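Local coordinates for spike protein P1 (Pseudoalteromonas phage pm2, PDB 2VVD) that binds the host receptor from the fivefold vertices of the virion, this chain being its C-terminal receptor-binding domain, at residues Phe38-Val43 and Ala122-Val127; Lys21-Glu26 and Asp145-Ser150; Lys61-Asp66 and Ser103-Asp108; Phe52-Arg57 and Val116-Ser121. All coordinates share one frame; numbering follows the deposited sequence. Where two conformers were deposited one is given.

Overall arrangement
Two four-stranded antiparallel sheets form the framework of this domain, and contacts 1 and 4 hold one strand pair in each: 39-43 with 123-131, and 52-60 with 112-118. Their centres lie about 11 Å apart and they touch, Ile41 packing on Phe52 and Val43 on Leu120, so the sheets meet there. Along the chain the first segments come in the order contact 2, 1, 4, 3 and the second ones in the reverse order. Contact 2 joins loops about 21 Å from contact 1, and contact 3 ties loops about 27 Å from contact 4, centre to centre. The strand pairs thus belong to the two facing sheets, while contacts 2 and 3, about 18 Å apart between centres, tie loops together away from the meeting of contacts 1 and 4.

Contact 1: residues Phe38-Val43 and Ala122-Val127; sequences FFDIDV and AGVHRV
The guanidinium of Arg126 lies flat over the ring of Phe38, which stands just before strand 39-43, while its edge is gripped by Asp40; Asp40 and Arg126 belong to an antiparallel strand pair at the margin of one four-stranded sheet of this domain. Guanidinium and ring planes are only 16° apart, and Arg126 CZ sits 3.9 Å from the centroid of the Phe38 ring, an off-centre cation-pi contact; Arg126 CD lies over the same face. Asp40 forms a side-on salt bridge with the guanidinium, its carboxylate nearly coplanar with it. Arg126 NE reaches Asp40 OD1 at 2.8 Å and Arg126 NH2 reaches Asp40 OD2 at 3.0 Å, each on a syn lone pair. A bend at chi3 (-69°) turns the long arginine chain back over the neighbouring strand, and Glu32 takes NH1, so the cation has two acidic partners and one flat aromatic support. Arginine suits this place because its face and its edge can be used at once.

Six backbone bonds join Phe39, Ile41 and Val43 to Val127, His125 and Gly123. On the face carrying those residues, the contact is apolar: Ile41 CG2 lies 4.0 Å from Val127 CG2, and Val43 CG2 approaches His125 CD2 obliquely. The imidazole is fixed by polar partners outside the pair, Ser121 O at NE2 and Thr83 O at ND1. Gly123 has backbone angles at which a side chain would jam against the preceding carbonyl. Phe39 and Val127 run side by side, and Val127 CB stands 3.8 Å from the centroid of the Phe39 ring, over its face.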
loop_
_atom_site.group_PDB
_atom_site.type_symbol
_atom_site.label_atom_id
_atom_site.label_comp_id
_atom_site.label_asym_id
_atom_site.label_seq_id
_atom_site.Cartn_x
_atom_site.Cartn_y
_atom_site.Cartn_z
ATOM N N PHE A 38 -9.346 1.115 -1.179
ATOM C CA PHE A 38 -8.815 0.191 -2.174
ATOM C C PHE A 38 -8.908 0.809 -3.551
ATOM O O PHE A 38 -9.478 1.883 -3.732
ATOM C CB PHE A 38 -9.641 -1.094 -2.174
ATOM C CG PHE A 38 -11.098 -0.863 -2.474
ATOM C CD1 PHE A 38 -11.559 -0.834 -3.787
ATOM C CD2 PHE A 38 -11.999 -0.632 -1.446
ATOM C CE1 PHE A 38 -12.896 -0.596 -4.065
ATOM C CE2 PHE A 38 -13.337 -0.397 -1.720
ATOM C CZ PHE A 38 -13.785 -0.382 -3.031
ATOM N N PHE A 39 -8.351 0.115 -4.531
ATOM C CA PHE A 39 -8.650 0.403 -5.918
ATOM C C PHE A 39 -8.718 -0.914 -6.671
ATOM O O PHE A 39 -8.122 -1.900 -6.243
ATOM C CB PHE A 39 -7.611 1.352 -6.516
ATOM C CG PHE A 39 -6.258 0.740 -6.701
ATOM C CD1 PHE A 39 -5.927 0.115 -7.898
ATOM C CD2 PHE A 39 -5.305 0.810 -5.692
ATOM C CE1 PHE A 39 -4.669 -0.447 -8.084
ATOM C CE2 PHE A 39 -4.039 0.255 -5.870
ATOM C CZ PHE A 39 -3.724 -0.380 -7.066
ATOM N N ASP A 40 -9.467 -0.925 -7.768
ATOM C CA ASP A 40 -9.585 -2.115 -8.623
ATOM C C ASP A 40 -8.716 -1.982 -9.869
ATOM O O ASP A 40 -8.582 -0.894 -10.435
ATOM C CB ASP A 40 -11.047 -2.341 -9.042
ATOM C CG ASP A 40 -11.937 -2.738 -7.873
ATOM O OD1 ASP A 40 -11.403 -3.224 -6.856
ATOM O OD2 ASP A 40 -13.169 -2.557 -7.970
ATOM N N ILE A 41 -8.118 -3.093 -10.279
ATOM C CA ILE A 41 -7.399 -3.172 -11.545
ATOM C C ILE A 41 -8.007 -4.284 -12.403
ATOM O O ILE A 41 -8.099 -5.450 -11.980
ATOM C CB ILE A 41 -5.880 -3.391 -11.338
ATOM C CG1 ILE A 41 -5.158 -3.494 -12.691
ATOM C CG2 ILE A 41 -5.610 -4.614 -10.475
ATOM C CD1 ILE A 41 -3.649 -3.376 -12.591
ATOM N N ASP A 42 -8.445 -3.902 -13.598
ATOM C CA ASP A 42 -8.999 -4.830 -14.564
ATOM C C ASP A 42 -7.868 -5.338 -15.449
ATOM O O ASP A 42 -7.393 -4.628 -16.336
ATOM C CB ASP A 42 -10.059 -4.134 -15.409
ATOM C CG ASP A 42 -10.866 -5.100 -16.245
ATOM O OD1 ASP A 42 -10.484 -6.286 -16.337
ATOM O OD2 ASP A 42 -11.896 -4.672 -16.808
ATOM N N VAL A 43 -7.428 -6.564 -15.191
ATOM C CA VAL A 43 -6.311 -7.140 -15.927
ATOM C C VAL A 43 -6.837 -7.637 -17.262
ATOM O O VAL A 43 -7.717 -8.497 -17.283
ATOM C CB VAL A 43 -5.651 -8.311 -15.151
ATOM C CG1 VAL A 43 -4.625 -9.023 -16.023
ATOM C CG2 VAL A 43 -5.016 -7.799 -13.862
ATOM N N ALA A 122 -6.804 -12.837 -15.602
ATOM C CA ALA A 122 -7.574 -11.826 -16.319
ATOM C C ALA A 122 -8.839 -11.467 -15.547
ATOM O O ALA A 122 -9.425 -12.317 -14.879
ATOM C CB ALA A 122 -7.938 -12.329 -17.717
ATOM N N GLY A 123 -9.249 -10.206 -15.642
ATOM C CA GLY A 123 -10.419 -9.716 -14.925
ATOM C C GLY A 123 -10.049 -8.819 -13.759
ATOM O O GLY A 123 -8.874 -8.495 -13.558
ATOM N N VAL A 124 -11.066 -8.434 -12.986
ATOM C CA VAL A 124 -10.913 -7.465 -11.912
ATOM C C VAL A 124 -10.274 -8.081 -10.671
ATOM O O VAL A 124 -10.604 -9.199 -10.272
ATOM C CB VAL A 124 -12.273 -6.863 -11.505
ATOM C CG1 VAL A 124 -12.105 -5.902 -10.321
ATOM C CG2 VAL A 124 -12.930 -6.155 -12.701
ATOM N N HIS A 125 -9.345 -7.344 -10.077
ATOM C CA HIS A 125 -8.776 -7.693 -8.778
ATOM C C HIS A 125 -8.808 -6.459 -7.904
ATOM O O HIS A 125 -8.578 -5.356 -8.391
ATOM C CB HIS A 125 -7.344 -8.181 -8.948
ATOM C CG HIS A 125 -7.233 -9.426 -9.767
ATOM N ND1 HIS A 125 -7.278 -10.687 -9.213
ATOM C CD2 HIS A 125 -7.099 -9.604 -11.102
ATOM C CE1 HIS A 125 -7.165 -11.587 -10.172
ATOM N NE2 HIS A 125 -7.053 -10.956 -11.327
ATOM N N ARG A 126 -9.108 -6.640 -6.623
ATOM C CA ARG A 126 -9.139 -5.528 -5.679
ATOM C C ARG A 126 -7.825 -5.443 -4.916
ATOM O O ARG A 126 -7.321 -6.453 -4.443
ATOM C CB ARG A 126 -10.297 -5.684 -4.703
ATOM C CG ARG A 126 -10.491 -4.481 -3.791
ATOM C CD ARG A 126 -11.941 -4.331 -3.374
ATOM N NE ARG A 126 -12.788 -3.941 -4.503
ATOM C CZ ARG A 126 -14.101 -3.745 -4.432
ATOM N NH1 ARG A 126 -14.752 -3.917 -3.294
ATOM N NH2 ARG A 126 -14.769 -3.384 -5.520
ATOM N N VAL A 127 -7.292 -4.227 -4.799
ATOM C CA VAL A 127 -5.975 -3.983 -4.217
ATOM C C VAL A 127 -6.112 -3.102 -2.977
ATOM O O VAL A 127 -6.665 -2.007 -3.059
ATOM C CB VAL A 127 -5.042 -3.269 -5.233
ATOM C CG1 VAL A 127 -3.632 -3.097 -4.651
ATOM C CG2 VAL A 127 -4.990 -4.035 -6.564
#

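Contact 2: residues Lys21-Glu26 and Asp145-Ser150; sequences KYAQNE and DWYDES
Lys21 lays its extended chain along the backbone of the type II turn Asp145-Asp148, its CD 3.3 Å from Tyr147 O. This aliphatic length lets the ammonium reach beyond the turn, where Asn34 O and Asn35 O accept from NZ. Tyr22 is bonded to the turn at both ends of its backbone: its N donates to Asp148 O at 3.0 Å, almost in line with the carbonyl, and its O accepts from Tyr147 N at 2.7 Å, that donor standing above the carbonyl plane. The Tyr22 ring has Ser150 CB centred over one face, 3.5 Å from the centroid, a place where a small side chain fits; the Tyr22 hydroxyl is hydrogen-bonded to His144 ND1. Ala23 brings its backbone N in the plane of the Trp146 indole, at the edge. Gln24 then crosses the face of that indole, with CG 3.4 Å from the centroid of the six-membered ring and its amide stacked at 11° to the ring plane. Farther on, Glu26 accepts from the Tyr147 hydroxyl, OH to OE1 2.6 Å, the phenol coming from above the carboxylate plane. Both segments are loops: 21-26 leads from strand 11-15 into helix 28-33, against which Tyr147 packs through Ala30 and Leu31, while 145-150 links helix 136-142 to strand 152-159, and strand 123-131 meets Tyr22, Ala23 and Ser150.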
loop_
_atom_site.group_PDB
_atom_site.type_symbol
_atom_site.label_atom_id
_atom_site.label_comp_id
_atom_site.label_asym_id
_atom_site.label_seq_id
_atom_site.Cartn_x
_atom_site.Cartn_y
_atom_site.Cartn_z
ATOM N N LYS A 21 -4.096 2.365 6.822
ATOM C CA LYS A 21 -4.323 1.649 8.070
ATOM C C LYS A 21 -3.399 0.444 8.205
ATOM O O LYS A 21 -2.947 -0.124 7.202
ATOM C CB LYS A 21 -5.789 1.229 8.190
ATOM C CG LYS A 21 -6.730 2.417 8.327
ATOM C CD LYS A 21 -8.186 2.010 8.408
ATOM C CE LYS A 21 -9.064 3.257 8.479
ATOM N NZ LYS A 21 -10.510 2.980 8.662
ATOM N N TYR A 22 -3.090 0.103 9.459
ATOM C CA TYR A 22 -2.435 -1.153 9.789
ATOM C C TYR A 22 -3.398 -2.271 9.427
ATOM O O TYR A 22 -4.586 -2.184 9.743
ATOM C CB TYR A 22 -2.138 -1.252 11.289
ATOM C CG TYR A 22 -1.234 -0.179 11.867
ATOM C CD1 TYR A 22 0.139 -0.225 11.674
ATOM C CD2 TYR A 22 -1.755 0.856 12.634
ATOM C CE1 TYR A 22 0.972 0.746 12.213
ATOM C CE2 TYR A 22 -0.938 1.837 13.175
ATOM C CZ TYR A 22 0.429 1.773 12.960
ATOM O OH TYR A 22 1.252 2.733 13.482
ATOM N N ALA A 23 -2.906 -3.309 8.762
ATOM C CA ALA A 23 -3.746 -4.466 8.457
ATOM C C ALA A 23 -2.921 -5.733 8.328
ATOM O O ALA A 23 -1.904 -5.752 7.636
ATOM C CB ALA A 23 -4.546 -4.227 7.176
ATOM N N GLN A 24 -3.368 -6.786 9.010
ATOM C CA GLN A 24 -2.840 -8.129 8.798
ATOM C C GLN A 24 -3.650 -8.735 7.655
ATOM O O GLN A 24 -4.696 -8.192 7.279
ATOM C CB GLN A 24 -2.970 -8.964 10.076
ATOM C CG GLN A 24 -2.277 -8.344 11.291
ATOM C CD GLN A 24 -2.259 -9.265 12.510
ATOM O OE1 GLN A 24 -1.311 -10.024 12.713
ATOM N NE2 GLN A 24 -3.310 -9.202 13.319
ATOM N N ASN A 25 -3.175 -9.841 7.085
ATOM C CA ASN A 25 -3.887 -10.459 5.969
ATOM C C ASN A 25 -5.103 -11.261 6.447
ATOM O O ASN A 25 -5.053 -12.480 6.574
ATOM C CB ASN A 25 -2.955 -11.318 5.116
ATOM C CG ASN A 25 -3.585 -11.712 3.786
ATOM O OD1 ASN A 25 -4.766 -11.445 3.542
ATOM N ND2 ASN A 25 -2.805 -12.348 2.927
ATOM N N GLU A 26 -6.200 -10.549 6.692
ATOM C CA GLU A 26 -7.425 -11.142 7.240
ATOM C C GLU A 26 -8.532 -11.308 6.198
ATOM O O GLU A 26 -9.681 -11.582 6.549
ATOM C CB GLU A 26 -7.919 -10.288 8.408
ATOM C CG GLU A 26 -6.868 -10.125 9.494
ATOM C CD GLU A 26 -7.437 -9.682 10.823
ATOM O OE1 GLU A 26 -8.494 -9.010 10.846
ATOM O OE2 GLU A 26 -6.811 -10.002 11.851
ATOM N N ASP A 145 -3.213 0.157 17.001
ATOM C CA ASP A 145 -3.557 -1.248 16.853
ATOM C C ASP A 145 -3.957 -1.496 15.405
ATOM O O ASP A 145 -4.049 -0.561 14.608
ATOM C CB ASP A 145 -4.701 -1.611 17.809
ATOM C CG ASP A 145 -4.836 -3.110 18.034
ATOM O OD1 ASP A 145 -3.919 -3.877 17.667
ATOM O OD2 ASP A 145 -5.872 -3.522 18.587
ATOM N N TRP A 146 -4.185 -2.756 15.064
ATOM C CA TRP A 146 -4.595 -3.116 13.713
ATOM C C TRP A 146 -5.877 -2.379 13.352
ATOM O O TRP A 146 -6.762 -2.210 14.197
ATOM C CB TRP A 146 -4.755 -4.634 13.581
ATOM C CG TRP A 146 -3.470 -5.340 13.911
ATOM C CD1 TRP A 146 -3.199 -6.067 15.029
ATOM C CD2 TRP A 146 -2.260 -5.321 13.141
ATOM N NE1 TRP A 146 -1.910 -6.526 14.993
ATOM C CE2 TRP A 146 -1.309 -6.086 13.844
ATOM C CE3 TRP A 146 -1.897 -4.752 11.912
ATOM C CZ2 TRP A 146 -0.011 -6.291 13.368
ATOM C CZ3 TRP A 146 -0.600 -4.955 11.434
ATOM C CH2 TRP A 146 0.327 -5.717 12.165
ATOM N N TYR A 147 -5.929 -1.910 12.106
ATOM C CA TYR A 147 -7.023 -1.092 11.565
ATOM C C TYR A 147 -7.053 0.376 12.036
ATOM O O TYR A 147 -7.926 1.130 11.614
ATOM C CB TYR A 147 -8.388 -1.772 11.753
ATOM C CG TYR A 147 -8.463 -3.147 11.114
ATOM C CD1 TYR A 147 -8.276 -3.310 9.745
ATOM C CD2 TYR A 147 -8.725 -4.281 11.876
ATOM C CE1 TYR A 147 -8.342 -4.574 9.147
ATOM C CE2 TYR A 147 -8.800 -5.546 11.288
ATOM C CZ TYR A 147 -8.604 -5.682 9.924
ATOM O OH TYR A 147 -8.672 -6.928 9.337
ATOM N N ASP A 148 -6.116 0.787 12.890
ATOM C CA ASP A 148 -5.880 2.217 13.123
ATOM C C ASP A 148 -5.103 2.781 11.949
ATOM O O ASP A 148 -4.442 2.041 11.227
ATOM C CB ASP A 148 -5.074 2.465 14.403
ATOM C CG ASP A 148 -5.856 2.140 15.661
ATOM O OD1 ASP A 148 -7.091 2.007 15.574
ATOM O OD2 ASP A 148 -5.233 2.015 16.738
ATOM N N GLU A 149 -5.181 4.095 11.765
ATOM C CA GLU A 149 -4.350 4.766 10.774
ATOM C C GLU A 149 -2.905 4.751 11.258
ATOM O O GLU A 149 -2.622 5.068 12.416
ATOM C CB GLU A 149 -4.834 6.196 10.523
ATOM C CG GLU A 149 -6.080 6.257 9.629
ATOM C CD GLU A 149 -6.524 7.670 9.311
ATOM O OE1 GLU A 149 -5.972 8.626 9.887
ATOM O OE2 GLU A 149 -7.441 7.825 8.480
ATOM N N SER A 150 -2.007 4.353 10.362
ATOM C CA SER A 150 -0.586 4.201 10.664
ATOM C C SER A 150 0.140 5.497 10.354
ATOM O O SER A 150 -0.499 6.512 10.147
ATOM C CB SER A 150 -0.005 3.067 9.812
ATOM O OG SER A 150 0.085 3.482 8.462
#

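Contact 3: residues Lys61-Asp66 and Ser103-Asp108; sequences KSKGVD and SHSGYD
Ser62 and His104 are hydrogen-bonded to each other in both directions, where a type II beta turn, Ser62 to Val65, meets the loop that precedes strand 112-118. The carbonyl oxygen of His104 takes two backbone donors, Ser62 N at 2.9 Å and Lys63 N at a longer 3.3 Å. They arrive from opposite faces of its plane, so this one acceptor serves two successive amides at the start of the turn. In return His104 N donates to Ser62 OG at 3.0 Å. The serine hydroxyl lies between its own backbone N and carbonyl carbon (chi1 67°), which points it at the other loop, and its own proton goes to a water at 2.6 Å. A short hydroxyl suits this buried spot, since it accepts and donates at once. The imidazole of His104 is anchored elsewhere, NE2 bonding to Ile74 O.

Lys63 lays its methylene chain past the hydroxyl of Ser105, CE lying 3.3 Å from Ser105 OG. Its ammonium is bonded to Asp70 O, and Tyr71 adds a cation-pi partner. In one of the two conformers of Ser103, OG also bonds to Asp70 O and accepts from the water that Ser62 OG holds. Gly106 has no side chain to collide with Lys61, whose CB comes within 4.0 Å of Gly106 CA.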
loop_
_atom_site.group_PDB
_atom_site.type_symbol
_atom_site.label_atom_id
_atom_site.label_comp_id
_atom_site.label_asym_id
_atom_site.label_seq_id
_atom_site.Cartn_x
_atom_site.Cartn_y
_atom_site.Cartn_z
ATOM N N LYS A 61 5.669 9.375 7.863
ATOM C CA LYS A 61 5.783 10.550 8.715
ATOM C C LYS A 61 5.313 10.210 10.129
ATOM O O LYS A 61 4.132 9.928 10.337
ATOM C CB LYS A 61 4.963 11.712 8.152
ATOM C CG LYS A 61 5.254 13.024 8.864
ATOM C CD LYS A 61 4.325 14.143 8.466
ATOM C CE LYS A 61 4.781 15.449 9.111
ATOM N NZ LYS A 61 3.676 16.429 9.305
ATOM N N SER A 62 6.233 10.256 11.091
ATOM C CA SER A 62 5.954 9.832 12.471
ATOM C C SER A 62 6.110 10.928 13.524
ATOM O O SER A 62 5.446 10.881 14.558
ATOM C CB SER A 62 6.862 8.662 12.850
ATOM O OG SER A 62 8.209 9.078 12.910
ATOM N N LYS A 63 6.990 11.899 13.265
ATOM C CA LYS A 63 7.314 12.940 14.246
ATOM C C LYS A 63 6.070 13.722 14.657
ATOM O O LYS A 63 5.503 14.463 13.858
ATOM C CB LYS A 63 8.378 13.898 13.689
ATOM C CG LYS A 63 9.744 13.247 13.489
ATOM C CD LYS A 63 10.756 14.226 12.901
ATOM C CE LYS A 63 12.174 13.644 12.887
ATOM N NZ LYS A 63 12.871 13.807 14.194
ATOM N N GLY A 64 5.636 13.538 15.900
ATOM C CA GLY A 64 4.482 14.267 16.426
ATOM C C GLY A 64 3.112 13.784 15.975
ATOM O O GLY A 64 2.097 14.335 16.405
ATOM N N VAL A 65 3.070 12.756 15.129
ATOM C CA VAL A 65 1.813 12.254 14.589
ATOM C C VAL A 65 1.077 11.478 15.685
ATOM O O VAL A 65 1.626 10.538 16.271
ATOM C CB VAL A 65 2.037 11.361 13.342
ATOM C CG1 VAL A 65 0.705 10.872 12.787
ATOM C CG2 VAL A 65 2.813 12.127 12.260
ATOM N N ASP A 66 -0.161 11.891 15.958
ATOM C CA ASP A 66 -0.932 11.410 17.103
ATOM C C ASP A 66 -0.238 11.695 18.443
ATOM O O ASP A 66 -0.566 11.078 19.449
ATOM C CB ASP A 66 -1.254 9.910 16.965
ATOM C CG ASP A 66 -2.125 9.604 15.756
ATOM O OD1 ASP A 66 -2.772 10.533 15.226
ATOM O OD2 ASP A 66 -2.176 8.430 15.344
ATOM N N SER A 103 13.111 7.501 13.008
ATOM C CA SER A 103 12.162 8.610 12.978
ATOM C C SER A 103 11.909 9.046 11.532
ATOM O O SER A 103 12.809 8.951 10.692
ATOM C CB SER A 103 12.718 9.781 13.797
ATOM O OG SER A 103 11.673 10.584 14.299
ATOM N N HIS A 104 10.699 9.531 11.246
ATOM C CA HIS A 104 10.317 9.945 9.887
ATOM C C HIS A 104 9.700 11.347 9.846
ATOM O O HIS A 104 8.681 11.584 10.475
ATOM C CB HIS A 104 9.312 8.954 9.293
ATOM C CG HIS A 104 9.714 7.516 9.422
ATOM N ND1 HIS A 104 10.666 6.933 8.615
ATOM C CD2 HIS A 104 9.277 6.540 10.251
ATOM C CE1 HIS A 104 10.801 5.660 8.943
ATOM N NE2 HIS A 104 9.973 5.396 9.936
ATOM N N SER A 105 10.308 12.255 9.077
ATOM C CA SER A 105 9.827 13.645 8.932
ATOM C C SER A 105 8.839 13.806 7.780
ATOM O O SER A 105 8.112 14.794 7.718
ATOM C CB SER A 105 10.997 14.607 8.695
ATOM O OG SER A 105 11.932 14.575 9.759
ATOM N N GLY A 106 8.826 12.849 6.857
ATOM C CA GLY A 106 7.882 12.879 5.748
ATOM C C GLY A 106 8.180 13.966 4.740
ATOM O O GLY A 106 7.263 14.590 4.205
ATOM N N TYR A 107 9.466 14.200 4.482
ATOM C CA TYR A 107 9.883 15.156 3.453
ATOM C C TYR A 107 9.602 14.534 2.101
ATOM O O TYR A 107 9.929 13.369 1.879
ATOM C CB TYR A 107 11.372 15.468 3.556
ATOM C CG TYR A 107 11.787 16.121 4.850
ATOM C CD1 TYR A 107 11.106 17.228 5.348
ATOM C CD2 TYR A 107 12.872 15.642 5.569
ATOM C CE1 TYR A 107 11.491 17.829 6.532
ATOM C CE2 TYR A 107 13.270 16.242 6.750
ATOM C CZ TYR A 107 12.574 17.331 7.227
ATOM O OH TYR A 107 12.972 17.916 8.395
ATOM N N ASP A 108 9.003 15.300 1.198
ATOM C CA ASP A 108 8.592 14.748 -0.099
ATOM C C ASP A 108 9.775 14.153 -0.876
ATOM O O ASP A 108 9.617 13.145 -1.569
ATOM C CB ASP A 108 7.815 15.777 -0.931
ATOM C CG ASP A 108 8.621 17.034 -1.254
ATOM O OD1 ASP A 108 9.720 17.243 -0.697
ATOM O OD2 ASP A 108 8.137 17.824 -2.086
HETATM O O HOH W 1 9.157 9.695 15.220
#

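Contact 4: residues Phe52-Arg57 and Val116-Ser121; sequences FSLKAR and VMVTLS
Phe52 lies alongside Val118, the two side chains pointing the same way on the buried face of an antiparallel strand pair. Val118 CB stands over the face of the phenyl ring, 4.3 Å from its centroid, whereas Leu120 CD1 comes to the ring edge, 4.0 Å from Phe52 CZ. With chi1 at 65° the ring sits between its own backbone N and carbonyl carbon, which swings it over toward the partner strand. Next along this face, Leu54 CB meets Val118 CG2 at 4.0 Å and also packs on Val116. Branched and aromatic side chains suit these positions, filling the interior with apolar surface.

Backbone hydrogen bonds set the pairing of these side chains. Phe52 and Val118 form one hydrogen-bonded pair, with Val118 N to Phe52 O at 2.8 Å, and Leu54 and Val116 form the next, with Leu54 N to Val116 O at 3.0 Å. Between them lies the non-hydrogen-bonded pair of Ser53 and Met117, whose side chains take the other face. Met117, present as selenomethionine, bends at both chi2 and chi3 and brings SE back to 3.9 Å from Phe52 O.

Farther out, Asp161 accepts from Ser53 N and Ser159 OG bonds to Ser53 O. Strand 112-118 is the outermost strand of its sheet, and strand 52-60 lies between it and strand 152-159. The buried face looks onto the second sheet: Phe80 of strand 78-83 touches Leu54 and Val116, Ile82 of that strand touches Val118, and Tyr95 of strand 92-95 packs on Val116, Val118 and Leu120.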
loop_
_atom_site.group_PDB
_atom_site.type_symbol
_atom_site.label_atom_id
_atom_site.label_comp_id
_atom_site.label_asym_id
_atom_site.label_seq_id
_atom_site.Cartn_x
_atom_site.Cartn_y
_atom_site.Cartn_z
ATOM N N PHE A 52 3.778 -8.281 -14.055
ATOM C CA PHE A 52 3.974 -6.864 -14.365
ATOM C C PHE A 52 4.335 -6.086 -13.109
ATOM O O PHE A 52 4.228 -6.595 -11.992
ATOM C CB PHE A 52 2.738 -6.259 -15.046
ATOM C CG PHE A 52 1.509 -6.221 -14.181
ATOM C CD1 PHE A 52 1.204 -5.089 -13.424
ATOM C CD2 PHE A 52 0.634 -7.300 -14.146
ATOM C CE1 PHE A 52 0.052 -5.050 -12.619
ATOM C CE2 PHE A 52 -0.510 -7.271 -13.349
ATOM C CZ PHE A 52 -0.799 -6.144 -12.586
ATOM N N SER A 53 4.766 -4.848 -13.309
ATOM C CA SER A 53 5.274 -4.003 -12.233
ATOM C C SER A 53 4.193 -3.059 -11.720
ATOM O O SER A 53 3.574 -2.327 -12.502
ATOM C CB SER A 53 6.465 -3.198 -12.750
ATOM O OG SER A 53 7.072 -2.442 -11.719
ATOM N N LEU A 54 3.970 -3.087 -10.406
ATOM C CA LEU A 54 3.037 -2.181 -9.731
ATOM C C LEU A 54 3.767 -1.432 -8.622
ATOM O O LEU A 54 4.525 -2.024 -7.851
ATOM C CB LEU A 54 1.858 -2.956 -9.140
ATOM C CG LEU A 54 0.683 -2.113 -8.623
ATOM C CD1 LEU A 54 0.045 -1.327 -9.760
ATOM C CD2 LEU A 54 -0.359 -2.991 -7.938
ATOM N N LYS A 55 3.523 -0.131 -8.542
ATOM C CA LYS A 55 4.286 0.746 -7.661
ATOM C C LYS A 55 3.392 1.700 -6.868
ATOM O O LYS A 55 2.216 1.909 -7.196
ATOM C CB LYS A 55 5.280 1.573 -8.487
ATOM C CG LYS A 55 6.441 0.786 -9.072
ATOM C CD LYS A 55 7.297 1.673 -9.975
ATOM C CE LYS A 55 8.558 0.965 -10.432
ATOM N NZ LYS A 55 9.375 1.783 -11.378
ATOM N N ALA A 56 3.973 2.285 -5.828
ATOM C CA ALA A 56 3.318 3.339 -5.077
ATOM C C ALA A 56 4.340 4.338 -4.568
ATOM O O ALA A 56 5.430 3.955 -4.151
ATOM C CB ALA A 56 2.539 2.753 -3.907
ATOM N N ARG A 57 3.981 5.618 -4.626
ATOM C CA ARG A 57 4.710 6.662 -3.929
ATOM C C ARG A 57 4.241 6.666 -2.472
ATOM O O ARG A 57 3.079 6.990 -2.197
ATOM C CB ARG A 57 4.450 8.024 -4.574
ATOM C CG ARG A 57 5.114 9.179 -3.842
ATOM C CD ARG A 57 4.987 10.479 -4.597
ATOM N NE ARG A 57 5.746 11.540 -3.939
ATOM C CZ ARG A 57 5.958 12.748 -4.459
ATOM N NH1 ARG A 57 5.487 13.061 -5.661
ATOM N NH2 ARG A 57 6.663 13.647 -3.780
ATOM N N VAL A 116 6.702 -3.816 -6.659
ATOM C CA VAL A 116 6.479 -5.259 -6.658
ATOM C C VAL A 116 6.119 -5.816 -8.040
ATOM O O VAL A 116 5.621 -5.104 -8.910
ATOM C CB VAL A 116 5.339 -5.644 -5.681
ATOM C CG1 VAL A 116 5.665 -5.175 -4.267
ATOM C CG2 VAL A 116 4.012 -5.077 -6.163
HETATM N N MSE A 117 6.380 -7.106 -8.216
HETATM C CA MSE A 117 5.974 -7.840 -9.407
HETATM C C MSE A 117 4.694 -8.601 -9.083
HETATM O O MSE A 117 4.657 -9.380 -8.132
HETATM C CB MSE A 117 7.066 -8.820 -9.835
HETATM C CG MSE A 117 8.357 -8.147 -10.286
HETATM SE SE MSE A 117 8.085 -7.049 -11.888
HETATM C CE MSE A 117 7.771 -8.478 -13.188
ATOM N N VAL A 118 3.658 -8.365 -9.885
ATOM C CA VAL A 118 2.325 -8.892 -9.644
ATOM C C VAL A 118 1.908 -9.803 -10.800
ATOM O O VAL A 118 1.986 -9.410 -11.964
ATOM C CB VAL A 118 1.306 -7.732 -9.493
ATOM C CG1 VAL A 118 -0.091 -8.260 -9.306
ATOM C CG2 VAL A 118 1.678 -6.844 -8.310
ATOM N N THR A 119 1.467 -11.017 -10.478
ATOM C CA THR A 119 1.011 -11.969 -11.491
ATOM C C THR A 119 -0.440 -12.366 -11.228
ATOM O O THR A 119 -0.733 -13.053 -10.250
ATOM C CB THR A 119 1.894 -13.216 -11.517
ATOM O OG1 THR A 119 3.259 -12.818 -11.672
ATOM C CG2 THR A 119 1.491 -14.144 -12.684
ATOM N N LEU A 120 -1.337 -11.935 -12.112
ATOM C CA LEU A 120 -2.770 -12.040 -11.881
ATOM C C LEU A 120 -3.530 -12.650 -13.057
ATOM O O LEU A 120 -3.133 -12.507 -14.216
ATOM C CB LEU A 120 -3.342 -10.651 -11.605
ATOM C CG LEU A 120 -2.826 -9.929 -10.358
ATOM C CD1 LEU A 120 -3.218 -8.452 -10.405
ATOM C CD2 LEU A 120 -3.343 -10.604 -9.095
ATOM N N SER A 121 -4.637 -13.319 -12.739
ATOM C CA SER A 121 -5.571 -13.801 -13.749
ATOM C C SER A 121 -6.289 -12.619 -14.395
ATOM O O SER A 121 -6.359 -11.532 -13.817
ATOM C CB SER A 121 -6.592 -14.758 -13.125
ATOM O OG SER A 121 -7.350 -14.111 -12.114
#